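Local structure of ribonucleoside triphosphate reductase (Lactobacillus leichmannii, 1L1L) at residues Phe360-Arg371 and Gly658-Arg669; Ser194-Ala203 and Pro274-Leu282. The protein catalyses the adenosylcobalamin-dependent reduction of ribonucleoside triphosphates to 2'-deoxyribonucleoside triphosphates, as an allosterically regulated monomeric class II ribonucleotide reductase. One frame throughout, in Å; residues are numbered along the deposited sequence.

Contact 1: Phe360-Arg371 and Gly658-Arg669; sequences FSGYQPIAAGIR and GDQVESLLRQYR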
loop_
_atom_site.group_PDB
_atom_site.type_symbol
_atom_site.label_atom_id
_atom_site.label_comp_id
_atom_site.label_asym_id
_atom_site.label_seq_id
_atom_site.Cartn_x
_atom_site.Cartn_y
_atom_site.Cartn_z
ATOM N N PHE A 360 -27.945 1.927 -4.968
ATOM C CA PHE A 360 -27.468 3.032 -5.796
ATOM C C PHE A 360 -27.441 2.678 -7.284
ATOM O O PHE A 360 -27.080 1.566 -7.664
ATOM C CB PHE A 360 -26.061 3.442 -5.343
ATOM C CG PHE A 360 -25.497 4.607 -6.090
ATOM C CD1 PHE A 360 -26.006 5.889 -5.893
ATOM C CD2 PHE A 360 -24.441 4.432 -6.977
ATOM C CE1 PHE A 360 -25.463 6.988 -6.571
ATOM C CE2 PHE A 360 -23.891 5.519 -7.659
ATOM C CZ PHE A 360 -24.404 6.804 -7.456
ATOM N N SER A 361 -27.816 3.633 -8.127
ATOM C CA SER A 361 -27.820 3.401 -9.567
ATOM C C SER A 361 -27.396 4.643 -10.353
ATOM O O SER A 361 -27.388 4.630 -11.590
ATOM C CB SER A 361 -29.210 2.947 -10.023
ATOM O OG SER A 361 -30.182 3.940 -9.740
ATOM N N GLY A 362 -27.033 5.704 -9.630
ATOM C CA GLY A 362 -26.603 6.937 -10.268
ATOM C C GLY A 362 -25.194 6.872 -10.829
ATOM O O GLY A 362 -24.361 7.733 -10.552
ATOM N N TYR A 363 -24.935 5.851 -11.637
ATOM C CA TYR A 363 -23.622 5.648 -12.239
ATOM C C TYR A 363 -23.343 6.507 -13.466
ATOM O O TYR A 363 -22.213 6.581 -13.941
ATOM C CB TYR A 363 -23.455 4.169 -12.594
ATOM C CG TYR A 363 -23.318 3.292 -11.377
ATOM C CD1 TYR A 363 -22.151 3.313 -10.610
ATOM C CD2 TYR A 363 -24.367 2.474 -10.960
ATOM C CE1 TYR A 363 -22.035 2.542 -9.456
ATOM C CE2 TYR A 363 -24.261 1.701 -9.807
ATOM C CZ TYR A 363 -23.095 1.741 -9.061
ATOM O OH TYR A 363 -23.000 0.992 -7.908
ATOM N N GLN A 364 -24.374 7.162 -13.980
ATOM C CA GLN A 364 -24.219 7.995 -15.159
ATOM C C GLN A 364 -23.091 9.035 -15.018
ATOM O O GLN A 364 -22.148 9.064 -15.818
ATOM C CB GLN A 364 -25.561 8.666 -15.459
ATOM C CG GLN A 364 -25.605 9.471 -16.735
ATOM C CD GLN A 364 -27.027 9.859 -17.100
ATOM O OE1 GLN A 364 -27.784 9.048 -17.640
ATOM N NE2 GLN A 364 -27.405 11.095 -16.788
ATOM N N PRO A 365 -23.164 9.901 -13.996
ATOM C CA PRO A 365 -22.092 10.891 -13.862
ATOM C C PRO A 365 -20.756 10.260 -13.442
ATOM O O PRO A 365 -19.685 10.726 -13.827
ATOM C CB PRO A 365 -22.657 11.864 -12.830
ATOM C CG PRO A 365 -23.504 10.982 -11.968
ATOM C CD PRO A 365 -24.202 10.096 -12.969
ATOM N N ILE A 366 -20.820 9.189 -12.659
ATOM C CA ILE A 366 -19.606 8.506 -12.224
ATOM C C ILE A 366 -18.863 7.957 -13.437
ATOM O O ILE A 366 -17.637 8.061 -13.541
ATOM C CB ILE A 366 -19.950 7.353 -11.255
ATOM C CG1 ILE A 366 -20.409 7.940 -9.918
ATOM C CG2 ILE A 366 -18.739 6.422 -11.074
ATOM C CD1 ILE A 366 -20.911 6.912 -8.927
ATOM N N ALA A 367 -19.619 7.375 -14.359
ATOM C CA ALA A 367 -19.052 6.808 -15.574
ATOM C C ALA A 367 -18.428 7.898 -16.431
ATOM O O ALA A 367 -17.404 7.676 -17.073
ATOM C CB ALA A 367 -20.133 6.076 -16.365
ATOM N N ALA A 368 -19.046 9.076 -16.445
ATOM C CA ALA A 368 -18.525 10.185 -17.240
ATOM C C ALA A 368 -17.159 10.583 -16.689
ATOM O O ALA A 368 -16.210 10.806 -17.450
ATOM C CB ALA A 368 -19.492 11.377 -17.192
ATOM N N GLY A 369 -17.061 10.664 -15.366
ATOM C CA GLY A 369 -15.791 11.009 -14.742
ATOM C C GLY A 369 -14.727 9.969 -15.080
ATOM O O GLY A 369 -13.626 10.301 -15.520
ATOM N N ILE A 370 -15.074 8.697 -14.892
ATOM C CA ILE A 370 -14.152 7.599 -15.149
ATOM C C ILE A 370 -13.618 7.607 -16.577
ATOM O O ILE A 370 -12.435 7.365 -16.802
ATOM C CB ILE A 370 -14.833 6.236 -14.844
ATOM C CG1 ILE A 370 -15.073 6.105 -13.338
ATOM C CG2 ILE A 370 -13.974 5.086 -15.355
ATOM C CD1 ILE A 370 -15.922 4.900 -12.952
ATOM N N ARG A 371 -14.485 7.897 -17.545
ATOM C CA ARG A 371 -14.063 7.918 -18.945
ATOM C C ARG A 371 -13.064 9.036 -19.225
ATOM O O ARG A 371 -12.352 9.010 -20.224
ATOM C CB ARG A 371 -15.281 8.066 -19.862
ATOM C CG ARG A 371 -16.301 6.964 -19.675
ATOM C CD ARG A 371 -17.516 7.163 -20.560
ATOM N NE ARG A 371 -17.180 7.076 -21.975
ATOM C CZ ARG A 371 -18.086 7.027 -22.948
ATOM N NH1 ARG A 371 -19.378 7.056 -22.648
ATOM N NH2 ARG A 371 -17.702 6.947 -24.219
ATOM N N GLY A 658 -15.820 2.569 -23.520
ATOM C CA GLY A 658 -16.345 3.509 -22.542
ATOM C C GLY A 658 -17.857 3.482 -22.418
ATOM O O GLY A 658 -18.415 3.837 -21.378
ATOM N N ASP A 659 -18.517 3.058 -23.489
ATOM C CA ASP A 659 -19.971 2.978 -23.531
ATOM C C ASP A 659 -20.481 1.859 -22.649
ATOM O O ASP A 659 -21.685 1.730 -22.443
ATOM C CB ASP A 659 -20.437 2.724 -24.965
ATOM C CG ASP A 659 -19.995 3.811 -25.914
ATOM O OD1 ASP A 659 -20.564 4.925 -25.850
ATOM O OD2 ASP A 659 -19.067 3.556 -26.716
ATOM N N GLN A 660 -19.562 1.051 -22.123
ATOM C CA GLN A 660 -19.940 -0.074 -21.284
ATOM C C GLN A 660 -19.687 0.119 -19.797
ATOM O O GLN A 660 -20.168 -0.664 -18.990
ATOM C CB GLN A 660 -19.203 -1.330 -21.738
ATOM C CG GLN A 660 -19.523 -1.793 -23.139
ATOM C CD GLN A 660 -18.681 -2.990 -23.526
ATOM O OE1 GLN A 660 -18.665 -3.999 -22.827
ATOM N NE2 GLN A 660 -17.972 -2.882 -24.642
ATOM N N VAL A 661 -18.935 1.154 -19.437
ATOM C CA VAL A 661 -18.609 1.414 -18.037
ATOM C C VAL A 661 -19.814 1.535 -17.101
ATOM O O VAL A 661 -19.867 0.864 -16.066
ATOM C CB VAL A 661 -17.735 2.693 -17.898
ATOM C CG1 VAL A 661 -17.430 2.970 -16.428
ATOM C CG2 VAL A 661 -16.442 2.522 -18.689
ATOM N N GLU A 662 -20.778 2.382 -17.450
ATOM C CA GLU A 662 -21.949 2.562 -16.598
ATOM C C GLU A 662 -22.736 1.262 -16.488
ATOM O O GLU A 662 -23.202 0.904 -15.412
ATOM C CB GLU A 662 -22.874 3.660 -17.147
ATOM C CG GLU A 662 -23.818 4.222 -16.076
ATOM C CD GLU A 662 -25.166 4.651 -16.615
ATOM O OE1 GLU A 662 -25.209 5.474 -17.559
ATOM O OE2 GLU A 662 -26.190 4.168 -16.082
ATOM N N SER A 663 -22.862 0.563 -17.613
ATOM C CA SER A 663 -23.599 -0.700 -17.691
ATOM C C SER A 663 -23.016 -1.785 -16.791
ATOM O O SER A 663 -23.743 -2.476 -16.073
ATOM C CB SER A 663 -23.597 -1.229 -19.133
ATOM O OG SER A 663 -23.965 -0.228 -20.063
ATOM N N LEU A 664 -21.698 -1.945 -16.847
ATOM C CA LEU A 664 -21.046 -2.960 -16.039
ATOM C C LEU A 664 -21.061 -2.608 -14.560
ATOM O O LEU A 664 -21.205 -3.490 -13.716
ATOM C CB LEU A 664 -19.617 -3.196 -16.544
ATOM C CG LEU A 664 -19.629 -3.951 -17.882
ATOM C CD1 LEU A 664 -18.301 -3.778 -18.616
ATOM C CD2 LEU A 664 -19.938 -5.422 -17.622
ATOM N N LEU A 665 -20.909 -1.330 -14.229
ATOM C CA LEU A 665 -20.954 -0.936 -12.827
ATOM C C LEU A 665 -22.333 -1.308 -12.266
ATOM O O LEU A 665 -22.455 -1.818 -11.144
ATOM C CB LEU A 665 -20.710 0.574 -12.676
ATOM C CG LEU A 665 -19.257 1.014 -12.901
ATOM C CD1 LEU A 665 -19.162 2.533 -13.070
ATOM C CD2 LEU A 665 -18.410 0.525 -11.719
ATOM N N ARG A 666 -23.377 -1.062 -13.052
ATOM C CA ARG A 666 -24.720 -1.399 -12.597
ATOM C C ARG A 666 -24.867 -2.911 -12.498
ATOM O O ARG A 666 -25.381 -3.438 -11.508
ATOM C CB ARG A 666 -25.778 -0.836 -13.556
ATOM C CG ARG A 666 -25.817 0.688 -13.626
ATOM C CD ARG A 666 -27.178 1.184 -14.114
ATOM N NE ARG A 666 -27.629 0.480 -15.312
ATOM C CZ ARG A 666 -27.117 0.657 -16.527
ATOM N NH1 ARG A 666 -26.131 1.524 -16.715
ATOM N NH2 ARG A 666 -27.585 -0.039 -17.555
ATOM N N GLN A 667 -24.397 -3.617 -13.516
ATOM C CA GLN A 667 -24.520 -5.070 -13.519
ATOM C C GLN A 667 -23.957 -5.744 -12.278
ATOM O O GLN A 667 -24.564 -6.668 -11.746
ATOM C CB GLN A 667 -23.851 -5.673 -14.757
ATOM C CG GLN A 667 -24.233 -7.133 -14.961
ATOM C CD GLN A 667 -23.547 -7.777 -16.144
ATOM O OE1 GLN A 667 -23.280 -7.124 -17.159
ATOM N NE2 GLN A 667 -23.277 -9.077 -16.031
ATOM N N TYR A 668 -22.801 -5.288 -11.809
ATOM C CA TYR A 668 -22.185 -5.906 -10.644
ATOM C C TYR A 668 -22.423 -5.210 -9.304
ATOM O O TYR A 668 -21.682 -5.435 -8.345
ATOM C CB TYR A 668 -20.680 -6.072 -10.888
ATOM C CG TYR A 668 -20.361 -7.090 -11.966
ATOM C CD1 TYR A 668 -20.290 -6.724 -13.309
ATOM C CD2 TYR A 668 -20.160 -8.429 -11.639
ATOM C CE1 TYR A 668 -20.025 -7.676 -14.309
ATOM C CE2 TYR A 668 -19.897 -9.381 -12.620
ATOM C CZ TYR A 668 -19.832 -9.003 -13.946
ATOM O OH TYR A 668 -19.570 -9.958 -14.897
ATOM N N ARG A 669 -23.476 -4.398 -9.230
ATOM C CA ARG A 669 -23.782 -3.672 -8.004
ATOM C C ARG A 669 -24.071 -4.577 -6.813
ATOM O O ARG A 669 -24.083 -4.116 -5.665
ATOM C CB ARG A 669 -24.953 -2.695 -8.233
ATOM C CG ARG A 669 -26.295 -3.337 -8.549
ATOM C CD ARG A 669 -27.328 -2.280 -8.940
ATOM N NE ARG A 669 -28.665 -2.848 -9.087
ATOM C CZ ARG A 669 -29.036 -3.654 -10.078
ATOM N NH1 ARG A 669 -28.173 -3.993 -11.028
ATOM N NH2 ARG A 669 -30.271 -4.143 -10.111
#
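Tyr363 lays one face of its ring on helix 661-667. Leu665 CB sits 4.0 Å from the centroid of that ring and 22° off the ring normal, a CH-pi contact displaced toward the rim, while Phe360 CD2 covers the opposite face. The aliphatic part of Arg666 slides past in the reverse direction, its CG 3.5 Å from Tyr363 CD2. Tyr363 CG lies anti to the carbonyl carbon (chi1 -70°), which carries the ring along the partner helix until OH comes near Arg669 CB.

Next along is Glu662. Its CG packs 3.5 Å from Tyr363 CB and its CB 3.7 Å from Ala367 CB, where the small methyl lets the backbones draw close. The carboxylate lies alongside Gln364, with OE1 against its CA and CB, while OE2 forms a 2.7 Å salt bridge with Arg666 NH1 on its own helix.

Both helices flank a mixed sheet that is probably part of the ten-stranded alpha-beta barrel of this enzyme, running at 127° to each other over neighbouring antiparallel strands, 377-380 and 674-679. Tyr363, Ile366 and Leu665 rest on Ile378; Ile370 and Val661 rest on Leu677. Above the sheet Ile370 and Leu665 meet tip to tip, CD1 to CD1 at 4.0 Å, and Val661 CG1 crosses toward Ile370 CG2.

At the exposed end, Arg371 bends at chi3 and spreads its guanidinium over the start of the other segment: Gly658 O lies beneath one face, toward the rim, 3.5 Å from Arg371 NE. Asp659 OD1 adds a long salt bridge to Arg371 NH2 at 3.9 Å, with the two planes steeply inclined.

Contact 2: Ser194-Ala203 and Pro274-Leu282; sequences SYDASVKVGA and PMPLISMLL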
loop_
_atom_site.group_PDB
_atom_site.type_symbol
_atom_site.label_atom_id
_atom_site.label_comp_id
_atom_site.label_asym_id
_atom_site.label_seq_id
_atom_site.Cartn_x
_atom_site.Cartn_y
_atom_site.Cartn_z
ATOM N N SER A 194 19.222 25.324 7.424
ATOM C CA SER A 194 18.073 25.371 6.523
ATOM C C SER A 194 17.400 26.736 6.547
ATOM O O SER A 194 16.266 26.880 6.099
ATOM C CB SER A 194 17.050 24.308 6.929
ATOM O OG SER A 194 17.646 23.026 6.987
ATOM N N TYR A 195 18.098 27.734 7.075
ATOM C CA TYR A 195 17.541 29.079 7.163
ATOM C C TYR A 195 17.089 29.638 5.815
ATOM O O TYR A 195 15.899 29.866 5.601
ATOM C CB TYR A 195 18.554 30.031 7.804
ATOM C CG TYR A 195 18.147 31.481 7.728
ATOM C CD1 TYR A 195 18.841 32.375 6.912
ATOM C CD2 TYR A 195 17.055 31.958 8.455
ATOM C CE1 TYR A 195 18.460 33.711 6.820
ATOM C CE2 TYR A 195 16.663 33.291 8.371
ATOM C CZ TYR A 195 17.370 34.164 7.550
ATOM O OH TYR A 195 16.986 35.487 7.457
ATOM N N ASP A 196 18.034 29.864 4.907
ATOM C CA ASP A 196 17.689 30.406 3.597
ATOM C C ASP A 196 16.508 29.656 2.986
ATOM O O ASP A 196 15.448 30.242 2.756
ATOM C CB ASP A 196 18.898 30.353 2.648
ATOM C CG ASP A 196 19.975 31.375 3.009
ATOM O OD1 ASP A 196 19.629 32.561 3.213
ATOM O OD2 ASP A 196 21.167 30.997 3.076
ATOM N N ALA A 197 16.693 28.362 2.738
ATOM C CA ALA A 197 15.648 27.529 2.153
ATOM C C ALA A 197 14.281 27.745 2.795
ATOM O O ALA A 197 13.259 27.779 2.102
ATOM C CB ALA A 197 16.039 26.061 2.254
ATOM N N SER A 198 14.260 27.889 4.114
ATOM C CA SER A 198 13.003 28.087 4.823
ATOM C C SER A 198 12.418 29.473 4.574
ATOM O O SER A 198 11.206 29.627 4.429
ATOM C CB SER A 198 13.202 27.870 6.321
ATOM O OG SER A 198 13.641 26.549 6.582
ATOM N N VAL A 199 13.282 30.482 4.537
ATOM C CA VAL A 199 12.836 31.848 4.292
ATOM C C VAL A 199 12.113 31.843 2.953
ATOM O O VAL A 199 11.083 32.497 2.789
ATOM C CB VAL A 199 14.039 32.833 4.228
ATOM C CG1 VAL A 199 13.587 34.198 3.717
ATOM C CG2 VAL A 199 14.657 32.975 5.610
ATOM N N LYS A 200 12.659 31.086 2.006
ATOM C CA LYS A 200 12.078 30.978 0.678
ATOM C C LYS A 200 10.658 30.427 0.677
ATOM O O LYS A 200 9.858 30.777 -0.191
ATOM C CB LYS A 200 12.956 30.109 -0.210
ATOM C CG LYS A 200 14.257 30.771 -0.613
ATOM C CD LYS A 200 15.037 29.908 -1.591
ATOM C CE LYS A 200 15.476 28.576 -0.970
ATOM N NZ LYS A 200 14.343 27.642 -0.667
ATOM N N VAL A 201 10.339 29.567 1.637
ATOM C CA VAL A 201 8.999 28.999 1.698
ATOM C C VAL A 201 8.085 29.691 2.700
ATOM O O VAL A 201 6.986 29.215 2.962
ATOM C CB VAL A 201 9.034 27.487 2.020
ATOM C CG1 VAL A 201 9.704 26.730 0.890
ATOM C CG2 VAL A 201 9.758 27.247 3.329
ATOM N N GLY A 202 8.534 30.807 3.274
ATOM C CA GLY A 202 7.671 31.520 4.203
ATOM C C GLY A 202 8.048 31.643 5.665
ATOM O O GLY A 202 7.307 32.245 6.444
ATOM N N ALA A 203 9.179 31.071 6.064
ATOM C CA ALA A 203 9.602 31.171 7.459
ATOM C C ALA A 203 10.372 32.474 7.671
ATOM O O ALA A 203 10.995 32.990 6.741
ATOM C CB ALA A 203 10.476 29.979 7.830
ATOM N N PRO A 274 12.988 21.167 6.996
ATOM C CA PRO A 274 11.691 21.663 7.461
ATOM C C PRO A 274 10.877 22.383 6.388
ATOM O O PRO A 274 9.704 22.672 6.596
ATOM C CB PRO A 274 12.086 22.600 8.589
ATOM C CG PRO A 274 13.326 23.247 8.013
ATOM C CD PRO A 274 14.077 22.075 7.404
ATOM N N MET A 275 11.501 22.660 5.248
ATOM C CA MET A 275 10.835 23.386 4.174
ATOM C C MET A 275 9.452 22.836 3.826
ATOM O O MET A 275 8.472 23.582 3.828
ATOM C CB MET A 275 11.727 23.428 2.929
ATOM C CG MET A 275 13.007 24.249 3.105
ATOM S SD MET A 275 14.282 23.419 4.123
ATOM C CE MET A 275 14.869 22.228 2.956
ATOM N N PRO A 276 9.344 21.531 3.522
ATOM C CA PRO A 276 8.012 21.006 3.193
ATOM C C PRO A 276 7.013 21.176 4.334
ATOM O O PRO A 276 5.810 21.348 4.094
ATOM C CB PRO A 276 8.283 19.535 2.857
ATOM C CG PRO A 276 9.543 19.229 3.633
ATOM C CD PRO A 276 10.363 20.477 3.414
ATOM N N LEU A 277 7.506 21.132 5.572
ATOM C CA LEU A 277 6.636 21.298 6.734
ATOM C C LEU A 277 6.122 22.735 6.827
ATOM O O LEU A 277 4.980 22.973 7.216
ATOM C CB LEU A 277 7.383 20.951 8.028
ATOM C CG LEU A 277 6.588 21.165 9.319
ATOM C CD1 LEU A 277 5.356 20.274 9.313
ATOM C CD2 LEU A 277 7.469 20.872 10.535
ATOM N N ILE A 278 6.977 23.690 6.477
ATOM C CA ILE A 278 6.607 25.105 6.530
ATOM C C ILE A 278 5.421 25.366 5.598
ATOM O O ILE A 278 4.380 25.852 6.033
ATOM C CB ILE A 278 7.813 25.994 6.141
ATOM C CG1 ILE A 278 8.878 25.904 7.243
ATOM C CG2 ILE A 278 7.373 27.447 5.932
ATOM C CD1 ILE A 278 10.239 26.372 6.836
ATOM N N SER A 279 5.588 25.018 4.330
ATOM C CA SER A 279 4.537 25.190 3.325
ATOM C C SER A 279 3.237 24.523 3.771
ATOM O O SER A 279 2.149 25.114 3.689
ATOM C CB SER A 279 4.982 24.577 2.001
ATOM O OG SER A 279 6.257 25.062 1.622
ATOM N N MET A 280 3.348 23.284 4.245
ATOM C CA MET A 280 2.176 22.545 4.692
ATOM C C MET A 280 1.427 23.284 5.795
ATOM O O MET A 280 0.202 23.373 5.767
ATOM C CB MET A 280 2.588 21.163 5.201
ATOM C CG MET A 280 1.427 20.268 5.582
ATOM S SD MET A 280 1.924 19.010 6.801
ATOM C CE MET A 280 1.364 19.783 8.309
ATOM N N LEU A 281 2.153 23.809 6.777
ATOM C CA LEU A 281 1.515 24.522 7.877
ATOM C C LEU A 281 0.876 25.822 7.387
ATOM O O LEU A 281 -0.195 26.208 7.856
ATOM C CB LEU A 281 2.532 24.837 8.973
ATOM C CG LEU A 281 3.037 23.617 9.749
ATOM C CD1 LEU A 281 4.286 24.009 10.537
ATOM C CD2 LEU A 281 1.940 23.087 10.668
ATOM N N LEU A 282 1.541 26.491 6.458
ATOM C CA LEU A 282 1.019 27.746 5.917
ATOM C C LEU A 282 -0.229 27.491 5.089
ATOM O O LEU A 282 -1.250 28.157 5.273
ATOM C CB LEU A 282 2.078 28.448 5.064
ATOM C CG LEU A 282 3.299 28.946 5.853
ATOM C CD1 LEU A 282 4.296 29.560 4.901
ATOM C CD2 LEU A 282 2.866 29.936 6.929
HETATM O O HOH W 1 5.744 28.039 0.543
#
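A Schellman motif with Gly202 as its C-prime residue ends the short helix 195-200 against helix 275-289, within the insertion domain of this B12-dependent reductase. Ala203 N returns to Ser198 O and Gly202 N to Val199 O, a turn that brings Val201, Gly202 and Ala203 round to the partner helix. Val201 CG2 and Ile278 CG2 meet at 3.5 Å, the two side chains crossing at about a right angle. The other branch of Ile278 reaches between Ser198 and Ala203: its CD1 presses on Ser198 CB at 3.4 Å, tighter than usual, and lies 3.7 Å from Ala203 CB.

Ser198 OG, beside its own backbone N (chi1 -61°), donates a 2.7 Å bond to Ser194 O, which also receives Ser198 N from the opposite face of its plane. Met275 CG lies 3.6 Å from Ala197 CB, and the bends at chi2 and chi3 keep SD and then CE close to the same methyl. One water bridges the two segments, donating to Val201 O at 3.0 Å and bonded to Ser279 OG.

The helices run nearly parallel, 23° apart. Beyond them, Ile278 and Leu282 pack on strand 183-187, Leu277 and Leu281 meet helix 224-236, and Met280 reaches helix 298-313.

In the fold
Contacts 1 and 2 are both partly buried helix pairs, well out from the centre of the chain, and share no element; their centres lie about 44 Å apart. Contact 1 joins segments 287 residues apart in sequence and sits over the strands of the large mixed sheet, whereas contact 2 is more local, its segments 71 residues apart, all within the insertion domain. Their chemistry follows: in contact 1 a tyrosine ring and branched aliphatics face the sheet while arginines and acidic groups line the outer margin. Contact 2 has no ion pair across it and relies on small residues, a methionine, branched chains and a bridging water.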